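Local coordinates for protein STI-1 (Caenorhabditis elegans, PDB 4GCN) that is an Hsp70/Hsp90-organising co-chaperone, represented here by its N-terminal TPR domain, that binds the C-terminal MEEVD peptide of Hsp90 and inhibits the Hsp90 ATPase, at residues I9-L14 with H28-K33; N47-Y52 with A59-F64; W105-L110 with K120-L125. All blocks are in the same frame, centred on the assembly; numbering follows the deposited sequence. Where two conformers were deposited one is given.

Interaction 1 of 3, residues I9-L14 with H28-K33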
loop_
_atom_site.group_PDB
_atom_site.type_symbol
_atom_site.label_atom_id
_atom_site.label_comp_id
_atom_site.label_asym_id
_atom_site.label_seq_id
_atom_site.Cartn_x
_atom_site.Cartn_y
_atom_site.Cartn_z
ATOM N N ILE A 9 10.099 -9.839 8.730
ATOM C CA ILE A 9 10.885 -8.775 8.145
ATOM C C ILE A 9 11.939 -9.329 7.168
ATOM O O ILE A 9 12.237 -8.703 6.194
ATOM C CB ILE A 9 11.507 -7.914 9.277
ATOM C CG1 ILE A 9 10.412 -7.087 9.940
ATOM C CG2 ILE A 9 12.577 -6.991 8.725
ATOM C CD1 ILE A 9 10.876 -6.222 11.094
ATOM N N ALA A 10 12.578 -10.457 7.504
ATOM C CA ALA A 10 13.603 -11.048 6.682
ATOM C C ALA A 10 12.965 -11.463 5.339
ATOM O O ALA A 10 13.529 -11.224 4.292
ATOM C CB ALA A 10 14.270 -12.259 7.393
ATOM N N GLU A 11 11.788 -12.055 5.367
ATOM C CA GLU A 11 11.066 -12.324 4.132
ATOM C C GLU A 11 10.730 -11.063 3.307
ATOM O O GLU A 11 10.869 -11.069 2.087
ATOM C CB GLU A 11 9.791 -13.115 4.408
ATOM C CG GLU A 11 10.028 -14.615 4.647
ATOM C CD GLU A 11 10.487 -15.354 3.374
ATOM O OE1 GLU A 11 10.286 -14.910 2.228
ATOM O OE2 GLU A 11 11.079 -16.393 3.520
ATOM N N LYS A 12 10.359 -9.982 3.985
ATOM C CA LYS A 12 10.097 -8.717 3.313
ATOM C C LYS A 12 11.347 -8.248 2.561
ATOM O O LYS A 12 11.253 -7.744 1.445
ATOM C CB LYS A 12 9.663 -7.651 4.336
ATOM C CG LYS A 12 9.410 -6.255 3.770
ATOM C CD LYS A 12 9.663 -5.184 4.802
ATOM C CE LYS A 12 11.144 -5.117 5.067
ATOM N NZ LYS A 12 11.469 -3.829 5.635
ATOM N N ASP A 13 12.479 -8.383 3.199
ATOM C CA ASP A 13 13.745 -7.940 2.601
ATOM C C ASP A 13 14.038 -8.775 1.337
ATOM O O ASP A 13 14.523 -8.258 0.306
ATOM C CB ASP A 13 14.854 -7.978 3.641
ATOM C CG ASP A 13 14.729 -6.870 4.667
ATOM O OD1 ASP A 13 13.941 -5.914 4.468
ATOM O OD2 ASP A 13 15.403 -6.955 5.685
ATOM N N LEU A 14 13.702 -10.062 1.385
ATOM C CA LEU A 14 13.843 -10.926 0.214
ATOM C C LEU A 14 12.851 -10.496 -0.866
ATOM O O LEU A 14 13.148 -10.485 -2.083
ATOM C CB LEU A 14 13.611 -12.419 0.581
ATOM C CG LEU A 14 14.617 -13.033 1.582
ATOM C CD1 LEU A 14 14.356 -14.521 1.799
ATOM C CD2 LEU A 14 16.051 -12.863 1.117
ATOM N N HIS A 28 6.006 -11.222 -4.726
ATOM C CA HIS A 28 4.760 -11.655 -4.081
ATOM C C HIS A 28 4.943 -12.877 -3.170
ATOM O O HIS A 28 4.346 -12.926 -2.079
ATOM C CB HIS A 28 3.686 -11.955 -5.121
ATOM C CG HIS A 28 3.012 -10.727 -5.689
ATOM N ND1 HIS A 28 2.283 -9.866 -4.927
ATOM C CD2 HIS A 28 2.922 -10.272 -6.995
ATOM C CE1 HIS A 28 1.794 -8.898 -5.698
ATOM N NE2 HIS A 28 2.186 -9.139 -6.971
ATOM N N VAL A 29 5.699 -13.872 -3.641
ATOM C CA VAL A 29 5.996 -15.124 -2.865
ATOM C C VAL A 29 6.516 -14.780 -1.456
ATOM O O VAL A 29 5.998 -15.254 -0.423
ATOM C CB VAL A 29 7.011 -16.028 -3.603
ATOM C CG1 VAL A 29 7.679 -17.034 -2.649
ATOM C CG2 VAL A 29 6.330 -16.781 -4.756
ATOM N N HIS A 30 7.524 -13.932 -1.440
ATOM C CA HIS A 30 8.145 -13.506 -0.227
ATOM C C HIS A 30 7.284 -12.620 0.641
ATOM O O HIS A 30 7.230 -12.787 1.898
ATOM C CB HIS A 30 9.461 -12.842 -0.574
ATOM C CG HIS A 30 10.555 -13.843 -1.021
ATOM N ND1 HIS A 30 11.003 -14.874 -0.212
ATOM C CD2 HIS A 30 11.288 -13.923 -2.186
ATOM C CE1 HIS A 30 11.962 -15.581 -0.876
ATOM N NE2 HIS A 30 12.133 -15.018 -2.082
ATOM N N TYR A 31 6.582 -11.652 0.032
ATOM C CA TYR A 31 5.721 -10.757 0.831
ATOM C C TYR A 31 4.600 -11.571 1.419
ATOM O O TYR A 31 4.176 -11.332 2.520
ATOM C CB TYR A 31 5.192 -9.584 -0.005
ATOM C CG TYR A 31 6.213 -8.534 -0.466
ATOM C CD1 TYR A 31 7.248 -8.117 0.341
ATOM C CD2 TYR A 31 6.109 -7.962 -1.744
ATOM C CE1 TYR A 31 8.171 -7.129 -0.086
ATOM C CE2 TYR A 31 7.010 -7.044 -2.186
ATOM C CZ TYR A 31 8.043 -6.609 -1.359
ATOM O OH TYR A 31 8.912 -5.662 -1.795
ATOM N N ASP A 32 4.144 -12.578 0.684
ATOM C CA ASP A 32 3.073 -13.474 1.186
ATOM C C ASP A 32 3.572 -14.268 2.379
ATOM O O ASP A 32 2.841 -14.462 3.345
ATOM C CB ASP A 32 2.613 -14.460 0.089
ATOM C CG ASP A 32 1.694 -13.780 -0.979
ATOM O OD1 ASP A 32 1.234 -12.637 -0.746
ATOM O OD2 ASP A 32 1.469 -14.388 -2.031
ATOM N N LYS A 33 4.811 -14.719 2.275
ATOM C CA LYS A 33 5.488 -15.396 3.382
ATOM C C LYS A 33 5.613 -14.442 4.589
ATOM O O LYS A 33 5.403 -14.850 5.727
ATOM C CB LYS A 33 6.836 -15.996 2.966
ATOM C CG LYS A 33 6.683 -17.313 2.199
ATOM C CD LYS A 33 8.027 -17.990 2.000
ATOM C CE LYS A 33 8.006 -18.953 0.837
ATOM N NZ LYS A 33 9.344 -19.595 0.849
#
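E11 and K12 lie opposite H30 and Y31, each facing pair of CA atoms 5.4 Å apart, where two helices run antiparallel at 168° with their axes closing to 7.6 Å. E11 turns its carboxylate to the imidazole of H30, and H30 ND1 donates to E11 OE1 at 2.5 Å with an N-H...O angle of 162°. The bond is short and fairly straight: the oxygen lies close to the plane of the ring and receives the proton on its syn lone pair, and carboxylate and imidazole are nearly coplanar. A bend in the E11 chain at chi2 (-69°) folds the carboxylate back to meet the ring. This hairpin of helices 3-20 and 24-37 is the A/B pair of a tetratricopeptide repeat, predicted as the first of three. L14, one turn after E11, lays its CB over the centre of one face of the H30 ring, 3.6 Å from the centroid, a CH-pi contact that complements the in-plane grip of E11. K33 packs its CB 3.7 Å from E11 OE1, and its extended chain then leads away, leaving NZ 4.5 Å from E11 OE2, too far for a salt bridge but probably near enough to favour the negative charge. On the other flank of the pair, the Y31 ring slants toward the backbone of K12, with Y31 CE1 3.5 Å from K12 O. The Y31 hydroxyl is hydrogen-bonded to N16, farther along helix 3-20.

Interaction 2 of 3, residues N47-Y52 with A59-F64; sequences NKAAVY and AECVQF
Y52 and F64 meet between the two antiparallel helices of the second predicted tetratricopeptide repeat, 42-54 and 58-74, the axes of whose short segments approach to 7.9 Å at 169°. TPR hairpins pair a small residue with a small residue where the backbones come closest, and here A49 faces C61 with CA atoms 4.3 Å apart. The apolar contacts surround that point. The methyl of A49 packs against F64 CB, and Y52 CB rests 3.9 Å from C61 CB. C61 SG is anti to its own backbone N (chi1 176°), which brings it alongside A49 O and the A49 methyl. R88, from helix 79-95, touches both A49 and C61 and so ties this small-residue seam to the next repeat.

Aromatic and CH-pi contacts form a second group. E60 sets its CB squarely over one face of the Y52 ring, 3.6 Å from the centroid, before a bend at chi2 takes its carboxylate away. The rings of Y52 and F64 lie oblique, planes at 49°, and Y52 CE2 touches F64 CD1 at 3.6 Å. K48 spreads its aliphatic chain on F64, with CE above one face but shifted toward the rim.

The polar contacts gather at the end of K48. Its amine forms a salt bridge with D32 and a hydrogen bond with H28, both on helix 24-37, which probably holds its positive charge in place beside the preceding repeat. Within the helix the same nitrogen makes one further, weak bond, from K48 NZ to Y52 OH at 3.4 Å.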
loop_
_atom_site.group_PDB
_atom_site.type_symbol
_atom_site.label_atom_id
_atom_site.label_comp_id
_atom_site.label_asym_id
_atom_site.label_seq_id
_atom_site.Cartn_x
_atom_site.Cartn_y
_atom_site.Cartn_z
ATOM N N ASN A 47 3.721 -3.026 0.587
ATOM C CA ASN A 47 4.708 -3.467 -0.421
ATOM C C ASN A 47 4.018 -4.341 -1.462
ATOM O O ASN A 47 4.267 -4.208 -2.623
ATOM C CB ASN A 47 5.856 -4.231 0.240
ATOM C CG ASN A 47 6.832 -3.335 0.989
ATOM O OD1 ASN A 47 7.878 -3.801 1.373
ATOM N ND2 ASN A 47 6.511 -2.089 1.186
ATOM N N LYS A 48 3.054 -5.173 -1.078
ATOM C CA LYS A 48 2.317 -5.955 -2.050
ATOM C C LYS A 48 1.482 -5.075 -3.008
ATOM O O LYS A 48 1.447 -5.325 -4.202
ATOM C CB LYS A 48 1.344 -6.898 -1.390
ATOM C CG LYS A 48 1.980 -8.210 -1.022
ATOM C CD LYS A 48 0.979 -9.299 -0.826
ATOM C CE LYS A 48 0.200 -9.764 -2.042
ATOM N NZ LYS A 48 0.676 -10.963 -2.798
ATOM N N ALA A 49 0.896 -4.016 -2.471
ATOM C CA ALA A 49 0.171 -3.011 -3.266
ATOM C C ALA A 49 1.040 -2.366 -4.317
ATOM O O ALA A 49 0.633 -2.197 -5.452
ATOM C CB ALA A 49 -0.507 -1.980 -2.331
ATOM N N ALA A 50 2.264 -2.025 -3.932
ATOM C CA ALA A 50 3.218 -1.434 -4.820
ATOM C C ALA A 50 3.579 -2.374 -5.963
ATOM O O ALA A 50 3.694 -1.950 -7.118
ATOM C CB ALA A 50 4.448 -1.042 -4.045
ATOM N N VAL A 51 3.763 -3.646 -5.670
ATOM C CA VAL A 51 4.007 -4.630 -6.720
ATOM C C VAL A 51 2.818 -4.690 -7.668
ATOM O O VAL A 51 3.007 -4.621 -8.880
ATOM C CB VAL A 51 4.291 -6.029 -6.173
ATOM C CG1 VAL A 51 4.575 -6.985 -7.330
ATOM C CG2 VAL A 51 5.464 -5.969 -5.198
ATOM N N TYR A 52 1.600 -4.829 -7.124
ATOM C CA TYR A 52 0.414 -4.897 -7.966
ATOM C C TYR A 52 0.271 -3.687 -8.874
ATOM O O TYR A 52 -0.069 -3.838 -10.010
ATOM C CB TYR A 52 -0.879 -5.085 -7.169
ATOM C CG TYR A 52 -1.106 -6.469 -6.600
ATOM C CD1 TYR A 52 -0.991 -7.619 -7.410
ATOM C CD2 TYR A 52 -1.430 -6.644 -5.258
ATOM C CE1 TYR A 52 -1.273 -8.882 -6.909
ATOM C CE2 TYR A 52 -1.664 -7.889 -4.742
ATOM C CZ TYR A 52 -1.555 -8.994 -5.551
ATOM O OH TYR A 52 -1.746 -10.210 -4.993
ATOM N N ALA A 59 -6.838 -3.190 -9.495
ATOM C CA ALA A 59 -7.919 -3.610 -8.546
ATOM C C ALA A 59 -7.314 -4.369 -7.373
ATOM O O ALA A 59 -7.598 -4.081 -6.220
ATOM C CB ALA A 59 -8.961 -4.472 -9.237
ATOM N N GLU A 60 -6.310 -5.218 -7.661
ATOM C CA GLU A 60 -5.601 -5.911 -6.559
ATOM C C GLU A 60 -4.796 -4.937 -5.664
ATOM O O GLU A 60 -4.794 -5.084 -4.461
ATOM C CB GLU A 60 -4.731 -7.000 -7.114
ATOM C CG GLU A 60 -5.501 -8.078 -7.844
ATOM C CD GLU A 60 -5.713 -7.817 -9.336
ATOM O OE1 GLU A 60 -5.767 -6.655 -9.883
ATOM O OE2 GLU A 60 -5.833 -8.854 -10.013
ATOM N N CYS A 61 -4.162 -3.934 -6.271
ATOM C CA CYS A 61 -3.475 -2.871 -5.540
ATOM C C CYS A 61 -4.423 -2.232 -4.525
ATOM O O CYS A 61 -4.104 -2.149 -3.342
ATOM C CB CYS A 61 -2.939 -1.855 -6.487
ATOM S SG CYS A 61 -2.168 -0.436 -5.732
ATOM N N VAL A 62 -5.588 -1.806 -4.997
ATOM C CA VAL A 62 -6.605 -1.213 -4.144
ATOM C C VAL A 62 -6.954 -2.138 -2.998
ATOM O O VAL A 62 -7.064 -1.680 -1.870
ATOM C CB VAL A 62 -7.915 -0.805 -4.896
ATOM C CG1 VAL A 62 -9.078 -0.445 -3.914
ATOM C CG2 VAL A 62 -7.656 0.307 -5.873
ATOM N N GLN A 63 -7.128 -3.421 -3.291
ATOM C CA GLN A 63 -7.506 -4.417 -2.278
ATOM C C GLN A 63 -6.460 -4.489 -1.184
ATOM O O GLN A 63 -6.783 -4.484 -0.019
ATOM C CB GLN A 63 -7.766 -5.808 -2.920
ATOM C CG GLN A 63 -9.037 -5.801 -3.751
ATOM C CD GLN A 63 -9.086 -6.835 -4.875
ATOM O OE1 GLN A 63 -8.545 -7.924 -4.725
ATOM N NE2 GLN A 63 -9.788 -6.505 -5.992
ATOM N N PHE A 64 -5.213 -4.418 -1.553
ATOM C CA PHE A 64 -4.176 -4.436 -0.539
ATOM C C PHE A 64 -4.002 -3.121 0.212
ATOM O O PHE A 64 -3.547 -3.117 1.354
ATOM C CB PHE A 64 -2.880 -5.041 -1.101
ATOM C CG PHE A 64 -2.909 -6.543 -1.025
ATOM C CD1 PHE A 64 -3.699 -7.280 -1.892
ATOM C CD2 PHE A 64 -2.279 -7.207 0.023
ATOM C CE1 PHE A 64 -3.802 -8.679 -1.769
ATOM C CE2 PHE A 64 -2.374 -8.592 0.140
ATOM C CZ PHE A 64 -3.144 -9.328 -0.739
#

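Interaction 3 of 3, residues W105-L110 with K120-L125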
loop_
_atom_site.group_PDB
_atom_site.type_symbol
_atom_site.label_atom_id
_atom_site.label_comp_id
_atom_site.label_asym_id
_atom_site.label_seq_id
_atom_site.Cartn_x
_atom_site.Cartn_y
_atom_site.Cartn_z
ATOM N N TRP A 105 -10.570 8.531 -2.225
ATOM C CA TRP A 105 -9.423 7.987 -1.535
ATOM C C TRP A 105 -8.397 9.103 -1.226
ATOM O O TRP A 105 -7.808 9.134 -0.166
ATOM C CB TRP A 105 -8.768 6.854 -2.340
ATOM C CG TRP A 105 -9.388 5.532 -2.061
ATOM C CD1 TRP A 105 -10.384 4.880 -2.759
ATOM C CD2 TRP A 105 -9.061 4.668 -0.960
ATOM N NE1 TRP A 105 -10.743 3.694 -2.134
ATOM C CE2 TRP A 105 -9.964 3.513 -1.043
ATOM C CE3 TRP A 105 -8.196 4.767 0.102
ATOM C CZ2 TRP A 105 -9.880 2.453 -0.145
ATOM C CZ3 TRP A 105 -8.061 3.673 0.964
ATOM C CH2 TRP A 105 -8.900 2.560 0.869
ATOM N N PHE A 106 -8.188 10.002 -2.170
ATOM C CA PHE A 106 -7.261 11.107 -1.999
ATOM C C PHE A 106 -7.694 12.011 -0.829
ATOM O O PHE A 106 -6.885 12.486 -0.076
ATOM C CB PHE A 106 -7.208 11.890 -3.288
ATOM C CG PHE A 106 -6.408 11.216 -4.404
ATOM C CD1 PHE A 106 -5.277 10.478 -4.155
ATOM C CD2 PHE A 106 -6.772 11.396 -5.723
ATOM C CE1 PHE A 106 -4.493 9.925 -5.219
ATOM C CE2 PHE A 106 -6.012 10.810 -6.785
ATOM C CZ PHE A 106 -4.876 10.090 -6.512
ATOM N N HIS A 107 -8.971 12.320 -0.741
ATOM C CA HIS A 107 -9.490 13.051 0.385
ATOM C C HIS A 107 -9.311 12.357 1.724
ATOM O O HIS A 107 -8.899 13.036 2.682
ATOM C CB HIS A 107 -10.933 13.420 0.174
ATOM C CG HIS A 107 -11.098 14.678 -0.619
ATOM N ND1 HIS A 107 -10.592 15.874 -0.201
ATOM C CD2 HIS A 107 -11.740 14.915 -1.818
ATOM C CE1 HIS A 107 -10.958 16.853 -1.095
ATOM N NE2 HIS A 107 -11.624 16.265 -2.090
ATOM N N ARG A 108 -9.590 11.034 1.807
ATOM C CA ARG A 108 -9.144 10.204 2.948
ATOM C C ARG A 108 -7.680 10.336 3.292
ATOM O O ARG A 108 -7.319 10.651 4.452
ATOM C CB ARG A 108 -9.571 8.781 2.759
ATOM C CG ARG A 108 -11.087 8.653 2.964
ATOM C CD ARG A 108 -11.648 7.316 2.597
ATOM N NE ARG A 108 -11.305 6.349 3.661
ATOM C CZ ARG A 108 -11.123 5.041 3.463
ATOM N NH1 ARG A 108 -11.320 4.520 2.270
ATOM N NH2 ARG A 108 -10.793 4.221 4.472
ATOM N N SER A 109 -6.836 10.265 2.263
ATOM C CA SER A 109 -5.478 10.299 2.492
ATOM C C SER A 109 -5.042 11.639 3.062
ATOM O O SER A 109 -4.241 11.684 3.978
ATOM C CB SER A 109 -4.726 10.040 1.196
ATOM O OG SER A 109 -3.341 10.154 1.438
ATOM N N LEU A 110 -5.557 12.737 2.515
ATOM C CA LEU A 110 -5.162 14.044 2.961
ATOM C C LEU A 110 -5.614 14.292 4.386
ATOM O O LEU A 110 -4.967 14.996 5.165
ATOM C CB LEU A 110 -5.804 15.128 2.077
ATOM C CG LEU A 110 -5.185 15.233 0.703
ATOM C CD1 LEU A 110 -5.940 16.251 -0.140
ATOM C CD2 LEU A 110 -3.707 15.675 0.907
ATOM N N LYS A 120 -2.693 19.947 -3.893
ATOM C CA LYS A 120 -2.756 20.663 -5.145
ATOM C C LYS A 120 -3.324 19.783 -6.256
ATOM O O LYS A 120 -4.216 20.221 -7.027
ATOM C CB LYS A 120 -1.372 21.183 -5.521
ATOM C CG LYS A 120 -0.857 22.324 -4.631
ATOM C CD LYS A 120 0.423 22.964 -5.206
ATOM C CE LYS A 120 1.120 23.898 -4.209
ATOM N NZ LYS A 120 2.252 24.567 -4.860
ATOM N N LYS A 121 -2.858 18.543 -6.268
ATOM C CA LYS A 121 -3.322 17.541 -7.221
ATOM C C LYS A 121 -4.845 17.332 -7.142
ATOM O O LYS A 121 -5.516 17.251 -8.152
ATOM C CB LYS A 121 -2.591 16.209 -7.008
ATOM C CG LYS A 121 -3.282 15.007 -7.695
ATOM C CD LYS A 121 -2.356 13.825 -7.933
ATOM C CE LYS A 121 -3.154 12.640 -8.420
ATOM N NZ LYS A 121 -2.260 11.551 -8.826
ATOM N N VAL A 122 -5.377 17.254 -5.934
ATOM C CA VAL A 122 -6.825 17.049 -5.759
ATOM C C VAL A 122 -7.660 18.258 -6.197
ATOM O O VAL A 122 -8.732 18.082 -6.784
ATOM C CB VAL A 122 -7.145 16.674 -4.318
ATOM C CG1 VAL A 122 -8.639 16.674 -4.100
ATOM C CG2 VAL A 122 -6.533 15.308 -4.010
ATOM N N LYS A 123 -7.182 19.461 -5.881
ATOM C CA LYS A 123 -7.847 20.659 -6.371
ATOM C C LYS A 123 -7.905 20.625 -7.920
ATOM O O LYS A 123 -8.978 20.860 -8.478
ATOM C CB LYS A 123 -7.200 21.913 -5.796
ATOM C CG LYS A 123 -7.784 22.326 -4.424
ATOM C CD LYS A 123 -6.782 23.095 -3.544
ATOM C CE LYS A 123 -7.146 23.103 -2.052
ATOM N NZ LYS A 123 -6.269 24.036 -1.280
ATOM N N GLU A 124 -6.794 20.267 -8.586
ATOM C CA GLU A 124 -6.756 20.160 -10.037
ATOM C C GLU A 124 -7.742 19.147 -10.533
ATOM O O GLU A 124 -8.404 19.382 -11.524
ATOM C CB GLU A 124 -5.376 19.775 -10.560
ATOM C CG GLU A 124 -4.320 20.855 -10.377
ATOM C CD GLU A 124 -4.815 22.171 -10.907
ATOM O OE1 GLU A 124 -5.168 22.231 -12.107
ATOM O OE2 GLU A 124 -4.915 23.124 -10.114
ATOM N N LEU A 125 -7.848 18.020 -9.857
ATOM C CA LEU A 125 -8.769 16.945 -10.283
ATOM C C LEU A 125 -10.234 17.314 -10.090
ATOM O O LEU A 125 -11.107 16.743 -10.752
ATOM C CB LEU A 125 -8.524 15.627 -9.499
ATOM C CG LEU A 125 -7.237 14.816 -9.771
ATOM C CD1 LEU A 125 -7.078 13.587 -8.866
ATOM C CD2 LEU A 125 -7.241 14.413 -11.243
#
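F106 faces V122 across a wider gap than a tight helical hairpin would leave: their CA atoms are 7.0 Å apart, and the short helix segments, antiparallel at 151°, keep their axes 10.6 Å from each other. Side chains rather than backbones fill the space. The main bump is V122, whose two methyls divide the work. Its CG2 lodges between F106 and L110, 3.6 Å from F106 CB and 4.0 Å from L110 CD1, in the hollow left between residues one turn apart on helix 99-112. Its CG1, anti to the backbone N (chi1 171°), swings to the other side and settles over a face of the H107 imidazole, 4.0 Å from the ring centroid. H107 NE2 finds its polar partner in E126, near the end of the same helix as V122. Helix 99-112 is the second helix of the third predicted tetratricopeptide repeat, and helix 116-126 follows it as the additional C-terminal helix that commonly caps TPR arrays. The far end of the F106 ring lies against K121 and L125, which meet it obliquely from the same side. K121 CE touches F106 CZ at 3.6 Å, and L125 CD1 comes to 3.6 Å from F106 CE2, the leucine crossing the phenylalanine at roughly a right angle. With an alanine here the ring is gone, and K121 CE and L125 CD1 would probably lose the surface they rest on, leaving a gap beside helix 116-126, while the CB contact to V122 CG2 could persist. The extended K121 chain brings CE to the ring, and its amine goes on to a hydrogen bond with Q94 on helix 79-95. L118, on the capping helix, also packs on F106 and L110.

From the N terminus, helix 3-20 turns back as helix 24-37 and interaction 1 closes that first hairpin across 13 intervening residues. Interaction 2 follows, closing a shorter loop of six residues between helices 42-54 and 58-74, and interaction 3 closes the last, joining helix 99-112 to the terminal helix 116-126. All three lie in series; none nests within or crosses another. The first two touch directly, H28 packing on V51 and Y52 beside the K48 bonds. Interaction 3 comes within about 5 Å of interaction 2 at nearest atoms without touching it, and helix 79-95 helps bridge them. Interactions 1 and 3, with centres 31 Å apart, mark opposite sides of the domain.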